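Local coordinates for cellulase CEL9M (Clostridium cellulolyticum, PDB 1IA6), which probably catalyses the endohydrolysis of beta-1,4-glucosidic linkages in cellulose and related beta-glucans, as a family 9 glycoside hydrolase, at residues Tyr69-Leu74 with Asp414-Val420; Asp250-Met254 with Trp300-Trp304; Trp304-Arg308 with Glu410-Tyr415. One frame throughout, in Å; residues are numbered along the deposited sequence.

The three contacts show how an (alpha/alpha)6-barrel carries its working surface on loops at the ends of its helices. The centre of contact 1, which joins two buried helices, lies about 2 Å from the centre of the chain. Contact 3 is about 10 Å away, centre to centre, and shares Asp414 and Tyr415 with it: helix 413-429 packs on helix 64-80 through Asp414 and Ala417, while Asp414 and Tyr415 meet Arg308, which binds the sulfate. Glu410, predicted to be in the active site, lies just before that helix. Contact 2, on the surface, passes into contact 3 through Trp304, their centres about 12 Å apart, and reaches contact 1 where Met254 CG lies 3.6 Å from Tyr69 OH.

Contact 1. Residues Tyr69-Leu74 with Asp414-Val420; sequences YSAAIL and DYNAGLV
Helix segments 69-74 and 414-420 run side by side in the same direction, their axes 8.5 Å apart at closest approach and only 8° from parallel. They come from helices 64-80 and 413-429 of the (alpha/alpha)6-barrel of family 9 cellulases, and the spacing is consistent with the small residues Ser70, Ala417 and Gly418 lying between them. Ala417 CB sits 3.9 Å from Ser70 CA and 4.0 Å from Ile73 CB. Ile73 turns its CG2 branch over the backbone of the other helix, where it lies 3.6 Å from Ala417 O; with CG1 beside its own backbone N (chi1 -61°), the other branch lies over a face of the Tyr69 ring. At the C-terminal end Leu74 crosses Val420 at about a right angle, Leu74 CD2 meeting Val420 CG2 at 3.7 Å. Ser70 OG lies close to the start of the second helix, but its hydrogen bond goes to Pro66 O in its own helix. Asp414 CB meets Tyr69 CE2 obliquely at 3.9 Å, ring and carboxylate planes 61° apart. No direct hydrogen bond joins the segments. A water in the plane of the Tyr69 ring lies between them, 2.9 Å from Tyr69 OH; its separation from Asp414 O is so short that the detail there is doubtful.

Contact 2. Residues Asp250-Met254 with Trp300-Trp304; sequences DKWTM and WLSNW
The indole of Trp252 offers a face to the side chain of Leu301, and a CH-pi contact between them joins two loops of the (alpha/alpha)6-barrel, those before helices 260-271 and 306-323. Leu301 CD2 stands almost straight above the six-membered ring of Trp252, 3.6 Å from its centroid and 10° off the normal. The leucine reaches this place because its CG is anti to the backbone N (chi1 -178°), which extends the branched end across to the other loop. Its two methyls then divide the work: CD2 presses on the ring and also meets Thr253 CG2 at 3.8 Å, while CD1 lies 3.9 Å from Lys251 O. Farther along the indole, Ser302 CB approaches Trp252 CH2 obliquely at 3.9 Å. No hydrogen bond passes between the segments; apart from Leu301 CD1 against Lys251 O, carbon atoms make the contact. Tyr309 and Trp287, from helices 306-323 and 274-289, both touch Leu301 and so tie this surface patch to the helices beneath. Thr253 keeps its methyl for the leucine, while its OG1 is hydrogen-bonded to Glu313 OE1. The backbone leading into Trp252 is folded by an Asx turn, in which Asp250 OD1 accepts from Trp252 N at 2.8 Å, 25° out of the carboxylate plane.

Contact 3. Residues Trp304-Arg308 with Glu410-Tyr415; sequences WGVLR and EVALDY. With SO4 (sulfate ion), chain E.
Arg308 NH1 serves two anions at once: it forms a salt bridge across the contact with Asp414 OD2 at 2.8 Å and donates in an almost straight bond to sulfate O2, while NH2 completes the grip on the ion by donating to O3 at 2.8 Å. The sulfate, probably from the crystallisation liquor, thus meets the edge of the guanidinium; it lies near Glu410, the predicted active-site residue of this family 9 (alpha/alpha)6-barrel, without bonding to it. The hydrogen bond within the salt bridge is weak, and guanidinium and carboxylate are not coplanar. Bends at chi2 and chi3 fold the arginine back toward its own loop, where NH2 also donates to Trp304 O and NE to Gly305 O. Tyr415 CE1 lies over one face of the guanidinium, 3.6 Å from Arg308 NH1, the two planes 63° apart. The tyrosine ring has Arg308 CB over one face, 4.1 Å from the centroid, and Ala412 CB over the opposite face. Tyr415 OH approaches Gly305 CA to 3.4 Å and shares a water with Gly305 N. Trp304 NE1 donates to Glu410 OE1 in a short (2.8 Å) but bent bond (139°), OE1 in the indole plane and the carboxylate turned 66° from it. Tyr406 and Gln407 of helix 406-409 touch this indole. The contact spans the N-terminal ends of helices 306-323 and 413-429, with helix 64-80 on the far side of Asp414, where Tyr69 and Ser70 touch it.

Contact 1. Residues Tyr69-Leu74 with Asp414-Val420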
ATOM      1  N   TYR A  69      -5.575   1.366   1.414  1.00  5.43           N
ATOM      2  CA  TYR A  69      -5.040   0.180   0.746  1.00  5.52           C
ATOM      3  C   TYR A  69      -3.660  -0.157   1.308  1.00  4.27           C
ATOM      4  O   TYR A  69      -3.380  -1.301   1.668  1.00  4.32           O
ATOM      5  CB  TYR A  69      -4.913   0.446  -0.761  1.00  6.23           C
ATOM      6  CG  TYR A  69      -4.033  -0.547  -1.494  1.00  8.31           C
ATOM      7  CD1 TYR A  69      -4.536  -1.778  -1.906  1.00  7.55           C
ATOM      8  CD2 TYR A  69      -2.693  -0.259  -1.760  1.00  8.49           C
ATOM      9  CE1 TYR A  69      -3.727  -2.702  -2.569  1.00  9.66           C
ATOM     10  CE2 TYR A  69      -1.872  -1.177  -2.422  1.00  8.37           C
ATOM     11  CZ  TYR A  69      -2.398  -2.396  -2.821  1.00 10.19           C
ATOM     12  OH  TYR A  69      -1.598  -3.314  -3.463  1.00  9.59           O
ATOM     13  N   SER A  70      -2.795   0.849   1.376  1.00  5.01           N
ATOM     14  CA  SER A  70      -1.440   0.647   1.875  1.00  7.19           C
ATOM     15  C   SER A  70      -1.429   0.111   3.301  1.00  7.78           C
ATOM     16  O   SER A  70      -0.695  -0.827   3.609  1.00  6.81           O
ATOM     17  CB  SER A  70      -0.652   1.954   1.788  1.00  8.11           C
ATOM     18  OG  SER A  70      -0.469   2.319   0.427  1.00  8.28           O
ATOM     19  N   ALA A  71      -2.247   0.701   4.167  1.00  6.90           N
ATOM     20  CA  ALA A  71      -2.324   0.254   5.554  1.00  8.10           C
ATOM     21  C   ALA A  71      -2.827  -1.183   5.626  1.00  7.68           C
ATOM     22  O   ALA A  71      -2.370  -1.968   6.456  1.00  7.41           O
ATOM     23  CB  ALA A  71      -3.249   1.171   6.354  1.00  7.34           C
ATOM     24  N   ALA A  72      -3.775  -1.528   4.759  1.00  6.75           N
ATOM     25  CA  ALA A  72      -4.328  -2.878   4.747  1.00  6.24           C
ATOM     26  C   ALA A  72      -3.330  -3.917   4.256  1.00  7.32           C
ATOM     27  O   ALA A  72      -3.244  -5.010   4.816  1.00  6.55           O
ATOM     28  CB  ALA A  72      -5.593  -2.926   3.883  1.00  8.30           C
ATOM     29  N   ILE A  73      -2.579  -3.586   3.211  1.00  7.00           N
ATOM     30  CA  ILE A  73      -1.605  -4.526   2.660  1.00  7.26           C
ATOM     31  C   ILE A  73      -0.429  -4.733   3.608  1.00  6.87           C
ATOM     32  O   ILE A  73       0.094  -5.843   3.720  1.00  7.91           O
ATOM     33  CB  ILE A  73      -1.085  -4.054   1.281  1.00  7.89           C
ATOM     34  CG1 ILE A  73      -2.252  -3.965   0.296  1.00 10.59           C
ATOM     35  CG2 ILE A  73       0.010  -4.992   0.772  1.00  8.24           C
ATOM     36  CD1 ILE A  73      -3.181  -5.164   0.301  1.00 11.76           C
ATOM     37  N   LEU A  74      -0.006  -3.671   4.283  1.00  6.42           N
ATOM     38  CA  LEU A  74       1.086  -3.792   5.247  1.00  7.62           C
ATOM     39  C   LEU A  74       0.610  -4.667   6.404  1.00  7.37           C
ATOM     40  O   LEU A  74       1.347  -5.522   6.891  1.00  8.05           O
ATOM     41  CB  LEU A  74       1.496  -2.418   5.778  1.00  9.58           C
ATOM     42  CG  LEU A  74       2.298  -1.527   4.829  1.00  9.90           C
ATOM     43  CD1 LEU A  74       2.415  -0.132   5.427  1.00 12.63           C
ATOM     44  CD2 LEU A  74       3.686  -2.138   4.594  1.00  9.94           C
ATOM     45  N   ASP A 414       1.579   3.096  -2.031  1.00  7.21           N
ATOM     46  CA  ASP A 414       1.064   1.844  -2.571  1.00  8.53           C
ATOM     47  C   ASP A 414       2.125   0.996  -3.273  1.00  9.10           C
ATOM     48  O   ASP A 414       1.979  -0.220  -3.381  1.00  9.13           O
ATOM     49  CB  ASP A 414      -0.143   2.094  -3.492  1.00  8.81           C
ATOM     50  CG  ASP A 414       0.240   2.663  -4.845  1.00 12.35           C
ATOM     51  OD1 ASP A 414       0.676   3.832  -4.915  1.00 14.32           O
ATOM     52  OD2 ASP A 414       0.096   1.934  -5.848  1.00 12.59           O
ATOM     53  N   TYR A 415       3.198   1.631  -3.729  1.00  7.63           N
ATOM     54  CA  TYR A 415       4.285   0.902  -4.382  1.00  7.48           C
ATOM     55  C   TYR A 415       4.981   0.038  -3.333  1.00  7.51           C
ATOM     56  O   TYR A 415       5.154  -1.171  -3.510  1.00  7.82           O
ATOM     57  CB  TYR A 415       5.322   1.871  -4.956  1.00  6.52           C
ATOM     58  CG  TYR A 415       4.962   2.559  -6.256  1.00  8.00           C
ATOM     59  CD1 TYR A 415       3.636   2.718  -6.656  1.00  7.96           C
ATOM     60  CD2 TYR A 415       5.964   3.093  -7.068  1.00  9.04           C
ATOM     61  CE1 TYR A 415       3.318   3.395  -7.834  1.00 10.57           C
ATOM     62  CE2 TYR A 415       5.659   3.773  -8.244  1.00 10.27           C
ATOM     63  CZ  TYR A 415       4.336   3.920  -8.620  1.00 10.98           C
ATOM     64  OH  TYR A 415       4.039   4.601  -9.776  1.00 13.04           O
ATOM     65  N   ASN A 416       5.386   0.673  -2.236  1.00  6.61           N
ATOM     66  CA  ASN A 416       6.085  -0.034  -1.172  1.00  7.33           C
ATOM     67  C   ASN A 416       5.257  -1.007  -0.350  1.00  8.72           C
ATOM     68  O   ASN A 416       5.804  -1.955   0.211  1.00  8.38           O
ATOM     69  CB  ASN A 416       6.771   0.962  -0.236  1.00  7.68           C
ATOM     70  CG  ASN A 416       8.188   1.277  -0.675  1.00 10.48           C
ATOM     71  OD1 ASN A 416       8.404   1.838  -1.747  1.00  9.19           O
ATOM     72  ND2 ASN A 416       9.163   0.899   0.146  1.00  9.24           N
ATOM     73  N   ALA A 417       3.948  -0.790  -0.274  1.00  8.74           N
ATOM     74  CA  ALA A 417       3.103  -1.687   0.510  1.00  8.60           C
ATOM     75  C   ALA A 417       3.266  -3.135   0.045  1.00  9.07           C
ATOM     76  O   ALA A 417       3.504  -4.033   0.854  1.00  7.73           O
ATOM     77  CB  ALA A 417       1.642  -1.261   0.401  1.00  9.94           C
ATOM     78  N   GLY A 418       3.149  -3.347  -1.263  1.00  7.69           N
ATOM     79  CA  GLY A 418       3.284  -4.680  -1.823  1.00  9.44           C
ATOM     80  C   GLY A 418       4.699  -5.224  -1.741  1.00  9.63           C
ATOM     81  O   GLY A 418       4.893  -6.438  -1.658  1.00 10.50           O
ATOM     82  N   LEU A 419       5.686  -4.333  -1.770  1.00  8.35           N
ATOM     83  CA  LEU A 419       7.087  -4.741  -1.692  1.00  9.91           C
ATOM     84  C   LEU A 419       7.376  -5.341  -0.327  1.00  8.61           C
ATOM     85  O   LEU A 419       8.020  -6.384  -0.221  1.00  9.30           O
ATOM     86  CB  LEU A 419       8.018  -3.548  -1.929  1.00 10.64           C
ATOM     87  CG  LEU A 419       9.519  -3.844  -1.798  1.00 11.73           C
ATOM     88  CD1 LEU A 419       9.944  -4.858  -2.860  1.00 12.11           C
ATOM     89  CD2 LEU A 419      10.316  -2.567  -1.942  1.00 11.81           C
ATOM     90  N   VAL A 420       6.908  -4.677   0.725  1.00  8.40           N
ATOM     91  CA  VAL A 420       7.129  -5.188   2.072  1.00  8.88           C
ATOM     92  C   VAL A 420       6.575  -6.607   2.175  1.00  8.91           C
ATOM     93  O   VAL A 420       7.240  -7.506   2.689  1.00 10.52           O
ATOM     94  CB  VAL A 420       6.439  -4.306   3.134  1.00  8.93           C
ATOM     95  CG1 VAL A 420       6.594  -4.938   4.512  1.00  8.66           C
ATOM     96  CG2 VAL A 420       7.047  -2.915   3.128  1.00  9.25           C
TER
HETATM   97  O   HOH W   1       1.139  -2.553  -3.935  1.00 12.99           O

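Contact 2. Residues Asp250-Met254 with Trp300-Trp304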
ATOM      1  N   ASP A 250     -10.030 -12.036 -13.453  1.00 20.82           N
ATOM      2  CA  ASP A 250      -9.253 -10.803 -13.387  1.00 19.54           C
ATOM      3  C   ASP A 250      -7.913 -10.920 -14.103  1.00 18.42           C
ATOM      4  O   ASP A 250      -7.080 -11.746 -13.738  1.00 18.18           O
ATOM      5  CB  ASP A 250      -9.010 -10.427 -11.924  1.00 18.82           C
ATOM      6  CG  ASP A 250      -8.732  -8.951 -11.741  1.00 20.27           C
ATOM      7  OD1 ASP A 250      -8.085  -8.357 -12.625  1.00 23.34           O
ATOM      8  OD2 ASP A 250      -9.154  -8.387 -10.709  1.00 19.81           O
ATOM      9  N   LYS A 251      -7.709 -10.077 -15.110  1.00 17.50           N
ATOM     10  CA  LYS A 251      -6.473 -10.075 -15.885  1.00 18.92           C
ATOM     11  C   LYS A 251      -5.507  -9.010 -15.368  1.00 19.24           C
ATOM     12  O   LYS A 251      -4.485  -8.726 -15.996  1.00 21.09           O
ATOM     13  CB  LYS A 251      -6.777  -9.797 -17.360  1.00 20.64           C
ATOM     14  CG  LYS A 251      -7.708 -10.803 -18.014  1.00 22.95           C
ATOM     15  CD  LYS A 251      -8.045 -10.375 -19.438  1.00 26.42           C
ATOM     16  CE  LYS A 251      -8.998 -11.353 -20.102  1.00 29.87           C
ATOM     17  NZ  LYS A 251      -9.404 -10.884 -21.455  1.00 32.28           N
ATOM     18  N   TRP A 252      -5.839  -8.422 -14.225  1.00 15.50           N
ATOM     19  CA  TRP A 252      -5.008  -7.385 -13.630  1.00 14.13           C
ATOM     20  C   TRP A 252      -4.307  -7.997 -12.421  1.00 14.37           C
ATOM     21  O   TRP A 252      -3.870  -9.151 -12.461  1.00 14.29           O
ATOM     22  CB  TRP A 252      -5.894  -6.206 -13.203  1.00 13.57           C
ATOM     23  CG  TRP A 252      -5.188  -4.881 -13.154  1.00 14.66           C
ATOM     24  CD1 TRP A 252      -5.013  -4.082 -12.058  1.00 13.14           C
ATOM     25  CD2 TRP A 252      -4.579  -4.191 -14.254  1.00 13.12           C
ATOM     26  NE1 TRP A 252      -4.333  -2.939 -12.408  1.00 12.95           N
ATOM     27  CE2 TRP A 252      -4.053  -2.981 -13.749  1.00 14.19           C
ATOM     28  CE3 TRP A 252      -4.426  -4.479 -15.619  1.00 14.66           C
ATOM     29  CZ2 TRP A 252      -3.384  -2.057 -14.561  1.00 15.40           C
ATOM     30  CZ3 TRP A 252      -3.761  -3.560 -16.426  1.00 14.01           C
ATOM     31  CH2 TRP A 252      -3.248  -2.365 -15.894  1.00 14.51           C
ATOM     32  N   THR A 253      -4.196  -7.227 -11.346  1.00 12.62           N
ATOM     33  CA  THR A 253      -3.569  -7.722 -10.131  1.00 10.93           C
ATOM     34  C   THR A 253      -4.021  -6.872  -8.953  1.00 11.09           C
ATOM     35  O   THR A 253      -4.822  -5.947  -9.105  1.00 10.29           O
ATOM     36  CB  THR A 253      -2.021  -7.690 -10.228  1.00 12.02           C
ATOM     37  OG1 THR A 253      -1.457  -8.331  -9.076  1.00 12.55           O
ATOM     38  CG2 THR A 253      -1.511  -6.258 -10.301  1.00 12.80           C
ATOM     39  N   MET A 254      -3.516  -7.200  -7.773  1.00  9.11           N
ATOM     40  CA  MET A 254      -3.859  -6.454  -6.576  1.00  9.16           C
ATOM     41  C   MET A 254      -3.275  -5.044  -6.631  1.00  8.50           C
ATOM     42  O   MET A 254      -2.079  -4.865  -6.859  1.00  8.98           O
ATOM     43  CB  MET A 254      -3.315  -7.178  -5.342  1.00 10.54           C
ATOM     44  CG  MET A 254      -3.391  -6.362  -4.058  1.00 12.12           C
ATOM     45  SD  MET A 254      -2.774  -7.304  -2.647  1.00 13.79           S
ATOM     46  CE  MET A 254      -1.018  -7.057  -2.813  1.00 10.89           C
ATOM     47  N   TRP A 300       5.694  -7.593 -17.113  1.00 10.05           N
ATOM     48  CA  TRP A 300       5.324  -6.209 -17.395  1.00 10.32           C
ATOM     49  C   TRP A 300       3.824  -6.083 -17.644  1.00 11.58           C
ATOM     50  O   TRP A 300       3.351  -6.364 -18.744  1.00 12.80           O
ATOM     51  CB  TRP A 300       6.100  -5.758 -18.641  1.00 11.47           C
ATOM     52  CG  TRP A 300       6.294  -4.284 -18.795  1.00 12.65           C
ATOM     53  CD1 TRP A 300       7.317  -3.534 -18.291  1.00 13.05           C
ATOM     54  CD2 TRP A 300       5.465  -3.386 -19.537  1.00 14.33           C
ATOM     55  NE1 TRP A 300       7.177  -2.223 -18.676  1.00 13.48           N
ATOM     56  CE2 TRP A 300       6.048  -2.104 -19.441  1.00 15.08           C
ATOM     57  CE3 TRP A 300       4.284  -3.539 -20.273  1.00 15.71           C
ATOM     58  CZ2 TRP A 300       5.493  -0.980 -20.058  1.00 16.22           C
ATOM     59  CZ3 TRP A 300       3.731  -2.421 -20.886  1.00 18.17           C
ATOM     60  CH2 TRP A 300       4.338  -1.158 -20.773  1.00 15.61           C
ATOM     61  N   LEU A 301       3.076  -5.651 -16.632  1.00 10.10           N
ATOM     62  CA  LEU A 301       1.628  -5.519 -16.770  1.00 10.03           C
ATOM     63  C   LEU A 301       1.209  -4.253 -17.511  1.00 11.26           C
ATOM     64  O   LEU A 301       0.348  -4.294 -18.394  1.00 11.89           O
ATOM     65  CB  LEU A 301       0.965  -5.532 -15.391  1.00 10.32           C
ATOM     66  CG  LEU A 301      -0.566  -5.460 -15.408  1.00 12.22           C
ATOM     67  CD1 LEU A 301      -1.129  -6.741 -16.028  1.00 12.33           C
ATOM     68  CD2 LEU A 301      -1.091  -5.281 -13.983  1.00 10.81           C
ATOM     69  N   SER A 302       1.803  -3.129 -17.129  1.00 11.15           N
ATOM     70  CA  SER A 302       1.501  -1.844 -17.745  1.00 12.44           C
ATOM     71  C   SER A 302       2.716  -0.935 -17.572  1.00 12.88           C
ATOM     72  O   SER A 302       3.702  -1.329 -16.947  1.00 12.71           O
ATOM     73  CB  SER A 302       0.255  -1.226 -17.103  1.00 13.42           C
ATOM     74  OG  SER A 302      -0.241  -0.151 -17.885  1.00 13.59           O
ATOM     75  N   ASN A 303       2.642   0.281 -18.105  1.00 12.88           N
ATOM     76  CA  ASN A 303       3.777   1.200 -18.058  1.00 13.04           C
ATOM     77  C   ASN A 303       4.001   2.013 -16.789  1.00 14.25           C
ATOM     78  O   ASN A 303       5.138   2.361 -16.482  1.00 16.98           O
ATOM     79  CB  ASN A 303       3.714   2.164 -19.248  1.00 12.68           C
ATOM     80  CG  ASN A 303       2.505   3.072 -19.196  1.00 14.46           C
ATOM     81  OD1 ASN A 303       1.367   2.614 -19.293  1.00 14.80           O
ATOM     82  ND2 ASN A 303       2.745   4.371 -19.034  1.00 16.68           N
ATOM     83  N   TRP A 304       2.937   2.327 -16.055  1.00 12.47           N
ATOM     84  CA  TRP A 304       3.087   3.134 -14.851  1.00 13.82           C
ATOM     85  C   TRP A 304       3.159   2.290 -13.584  1.00 11.47           C
ATOM     86  O   TRP A 304       2.260   1.500 -13.308  1.00 10.52           O
ATOM     87  CB  TRP A 304       1.936   4.138 -14.751  1.00 17.17           C
ATOM     88  CG  TRP A 304       2.298   5.357 -13.963  1.00 22.10           C
ATOM     89  CD1 TRP A 304       2.251   5.504 -12.607  1.00 23.02           C
ATOM     90  CD2 TRP A 304       2.835   6.581 -14.482  1.00 23.00           C
ATOM     91  NE1 TRP A 304       2.729   6.743 -12.248  1.00 24.79           N
ATOM     92  CE2 TRP A 304       3.094   7.423 -13.379  1.00 23.78           C
ATOM     93  CE3 TRP A 304       3.124   7.045 -15.772  1.00 25.01           C
ATOM     94  CZ2 TRP A 304       3.631   8.708 -13.527  1.00 24.97           C
ATOM     95  CZ3 TRP A 304       3.657   8.321 -15.920  1.00 24.68           C
ATOM     96  CH2 TRP A 304       3.905   9.136 -14.802  1.00 25.36           C
TER

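Contact 3. Residues Trp304-Arg308 with Glu410-Tyr415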
ATOM      1  N   TRP A 304       2.937   2.327 -16.055  1.00 12.47           N
ATOM      2  CA  TRP A 304       3.087   3.134 -14.851  1.00 13.82           C
ATOM      3  C   TRP A 304       3.159   2.290 -13.584  1.00 11.47           C
ATOM      4  O   TRP A 304       2.260   1.500 -13.308  1.00 10.52           O
ATOM      5  CB  TRP A 304       1.936   4.138 -14.751  1.00 17.17           C
ATOM      6  CG  TRP A 304       2.298   5.357 -13.963  1.00 22.10           C
ATOM      7  CD1 TRP A 304       2.251   5.504 -12.607  1.00 23.02           C
ATOM      8  CD2 TRP A 304       2.835   6.581 -14.482  1.00 23.00           C
ATOM      9  NE1 TRP A 304       2.729   6.743 -12.248  1.00 24.79           N
ATOM     10  CE2 TRP A 304       3.094   7.423 -13.379  1.00 23.78           C
ATOM     11  CE3 TRP A 304       3.124   7.045 -15.772  1.00 25.01           C
ATOM     12  CZ2 TRP A 304       3.631   8.708 -13.527  1.00 24.97           C
ATOM     13  CZ3 TRP A 304       3.657   8.321 -15.920  1.00 24.68           C
ATOM     14  CH2 TRP A 304       3.905   9.136 -14.802  1.00 25.36           C
ATOM     15  N   GLY A 305       4.233   2.477 -12.817  1.00 10.99           N
ATOM     16  CA  GLY A 305       4.415   1.711 -11.596  1.00 10.22           C
ATOM     17  C   GLY A 305       4.499   0.236 -11.933  1.00  8.71           C
ATOM     18  O   GLY A 305       3.854  -0.596 -11.297  1.00  9.38           O
ATOM     19  N   VAL A 306       5.310  -0.098 -12.935  1.00  7.54           N
ATOM     20  CA  VAL A 306       5.429  -1.484 -13.363  1.00  9.18           C
ATOM     21  C   VAL A 306       5.941  -2.442 -12.288  1.00  7.60           C
ATOM     22  O   VAL A 306       5.435  -3.558 -12.168  1.00  9.40           O
ATOM     23  CB  VAL A 306       6.302  -1.605 -14.643  1.00 11.32           C
ATOM     24  CG1 VAL A 306       7.727  -1.200 -14.354  1.00 12.56           C
ATOM     25  CG2 VAL A 306       6.239  -3.027 -15.176  1.00 11.61           C
ATOM     26  N   LEU A 307       6.927  -2.020 -11.500  1.00  7.77           N
ATOM     27  CA  LEU A 307       7.465  -2.889 -10.447  1.00  7.97           C
ATOM     28  C   LEU A 307       6.451  -3.069  -9.322  1.00  8.67           C
ATOM     29  O   LEU A 307       6.411  -4.110  -8.665  1.00  8.55           O
ATOM     30  CB  LEU A 307       8.772  -2.318  -9.892  1.00  8.26           C
ATOM     31  CG  LEU A 307       9.897  -2.219 -10.932  1.00  8.61           C
ATOM     32  CD1 LEU A 307      11.144  -1.642 -10.282  1.00 10.43           C
ATOM     33  CD2 LEU A 307      10.188  -3.600 -11.512  1.00  9.95           C
ATOM     34  N   ARG A 308       5.637  -2.044  -9.103  1.00  7.56           N
ATOM     35  CA  ARG A 308       4.598  -2.090  -8.085  1.00  9.86           C
ATOM     36  C   ARG A 308       3.659  -3.261  -8.394  1.00  8.70           C
ATOM     37  O   ARG A 308       3.277  -4.015  -7.499  1.00  9.27           O
ATOM     38  CB  ARG A 308       3.849  -0.743  -8.067  1.00 10.14           C
ATOM     39  CG  ARG A 308       2.456  -0.731  -7.444  1.00 11.05           C
ATOM     40  CD  ARG A 308       1.397  -1.033  -8.490  1.00 13.15           C
ATOM     41  NE  ARG A 308       1.435  -0.104  -9.623  1.00 12.01           N
ATOM     42  CZ  ARG A 308       0.898   1.115  -9.637  1.00 13.39           C
ATOM     43  NH1 ARG A 308       0.265   1.595  -8.572  1.00 14.99           N
ATOM     44  NH2 ARG A 308       0.971   1.852 -10.737  1.00 14.52           N
ATOM     45  N   GLU A 410       8.997   7.637 -10.160  1.00 11.78           N
ATOM     46  CA  GLU A 410       7.970   7.859  -9.154  1.00 13.61           C
ATOM     47  C   GLU A 410       8.092   6.863  -8.007  1.00 11.79           C
ATOM     48  O   GLU A 410       8.549   5.737  -8.198  1.00 11.03           O
ATOM     49  CB  GLU A 410       6.574   7.751  -9.769  1.00 16.00           C
ATOM     50  CG  GLU A 410       6.024   9.086 -10.248  1.00 24.86           C
ATOM     51  CD  GLU A 410       4.577   9.286  -9.846  1.00 28.86           C
ATOM     52  OE1 GLU A 410       3.715   8.505 -10.305  1.00 31.61           O
ATOM     53  OE2 GLU A 410       4.302  10.223  -9.063  1.00 32.14           O
ATOM     54  N   VAL A 411       7.708   7.307  -6.814  1.00 10.41           N
ATOM     55  CA  VAL A 411       7.718   6.477  -5.609  1.00  9.28           C
ATOM     56  C   VAL A 411       6.376   6.758  -4.930  1.00  8.96           C
ATOM     57  O   VAL A 411       5.818   7.835  -5.103  1.00  9.61           O
ATOM     58  CB  VAL A 411       8.864   6.864  -4.645  1.00  9.64           C
ATOM     59  CG1 VAL A 411      10.207   6.657  -5.331  1.00  9.65           C
ATOM     60  CG2 VAL A 411       8.708   8.317  -4.193  1.00 11.84           C
ATOM     61  N   ALA A 412       5.852   5.802  -4.168  1.00  7.84           N
ATOM     62  CA  ALA A 412       4.561   6.019  -3.521  1.00  7.43           C
ATOM     63  C   ALA A 412       4.258   4.992  -2.446  1.00  7.19           C
ATOM     64  O   ALA A 412       4.846   3.914  -2.418  1.00  6.76           O
ATOM     65  CB  ALA A 412       3.455   5.998  -4.567  1.00  7.45           C
ATOM     66  N   LEU A 413       3.321   5.336  -1.566  1.00  6.83           N
ATOM     67  CA  LEU A 413       2.920   4.436  -0.495  1.00  7.99           C
ATOM     68  C   LEU A 413       2.467   3.082  -1.038  1.00  7.45           C
ATOM     69  O   LEU A 413       2.920   2.041  -0.564  1.00  7.72           O
ATOM     70  CB  LEU A 413       1.766   5.034   0.313  1.00  6.53           C
ATOM     71  CG  LEU A 413       1.998   6.300   1.135  1.00  9.59           C
ATOM     72  CD1 LEU A 413       0.697   6.680   1.850  1.00 10.24           C
ATOM     73  CD2 LEU A 413       3.114   6.070   2.138  1.00  7.41           C
ATOM     74  N   ASP A 414       1.579   3.096  -2.031  1.00  7.21           N
ATOM     75  CA  ASP A 414       1.064   1.844  -2.571  1.00  8.53           C
ATOM     76  C   ASP A 414       2.125   0.996  -3.273  1.00  9.10           C
ATOM     77  O   ASP A 414       1.979  -0.220  -3.381  1.00  9.13           O
ATOM     78  CB  ASP A 414      -0.143   2.094  -3.492  1.00  8.81           C
ATOM     79  CG  ASP A 414       0.240   2.663  -4.845  1.00 12.35           C
ATOM     80  OD1 ASP A 414       0.676   3.832  -4.915  1.00 14.32           O
ATOM     81  OD2 ASP A 414       0.096   1.934  -5.848  1.00 12.59           O
ATOM     82  N   TYR A 415       3.198   1.631  -3.729  1.00  7.63           N
ATOM     83  CA  TYR A 415       4.285   0.902  -4.382  1.00  7.48           C
ATOM     84  C   TYR A 415       4.981   0.038  -3.333  1.00  7.51           C
ATOM     85  O   TYR A 415       5.154  -1.171  -3.510  1.00  7.82           O
ATOM     86  CB  TYR A 415       5.322   1.871  -4.956  1.00  6.52           C
ATOM     87  CG  TYR A 415       4.962   2.559  -6.256  1.00  8.00           C
ATOM     88  CD1 TYR A 415       3.636   2.718  -6.656  1.00  7.96           C
ATOM     89  CD2 TYR A 415       5.964   3.093  -7.068  1.00  9.04           C
ATOM     90  CE1 TYR A 415       3.318   3.395  -7.834  1.00 10.57           C
ATOM     91  CE2 TYR A 415       5.659   3.773  -8.244  1.00 10.27           C
ATOM     92  CZ  TYR A 415       4.336   3.920  -8.620  1.00 10.98           C
ATOM     93  OH  TYR A 415       4.039   4.601  -9.776  1.00 13.04           O
TER
HETATM   94  S   SO4 E1266      -1.167   4.971 -10.319  1.00 30.63           S
HETATM   95  O1  SO4 E1266      -0.556   6.311 -10.180  1.00 28.72           O
HETATM   96  O2  SO4 E1266      -1.108   4.273  -9.021  1.00 24.34           O
HETATM   97  O3  SO4 E1266      -0.423   4.203 -11.340  1.00 27.67           O
HETATM   98  O4  SO4 E1266      -2.575   5.120 -10.749  1.00 28.45           O
HETATM   99  O   HOH W   2       5.810   4.871 -12.230  1.00 23.74           O
HETATM  100  O   HOH W   3       3.603  -3.239  -4.772  1.00 11.40           O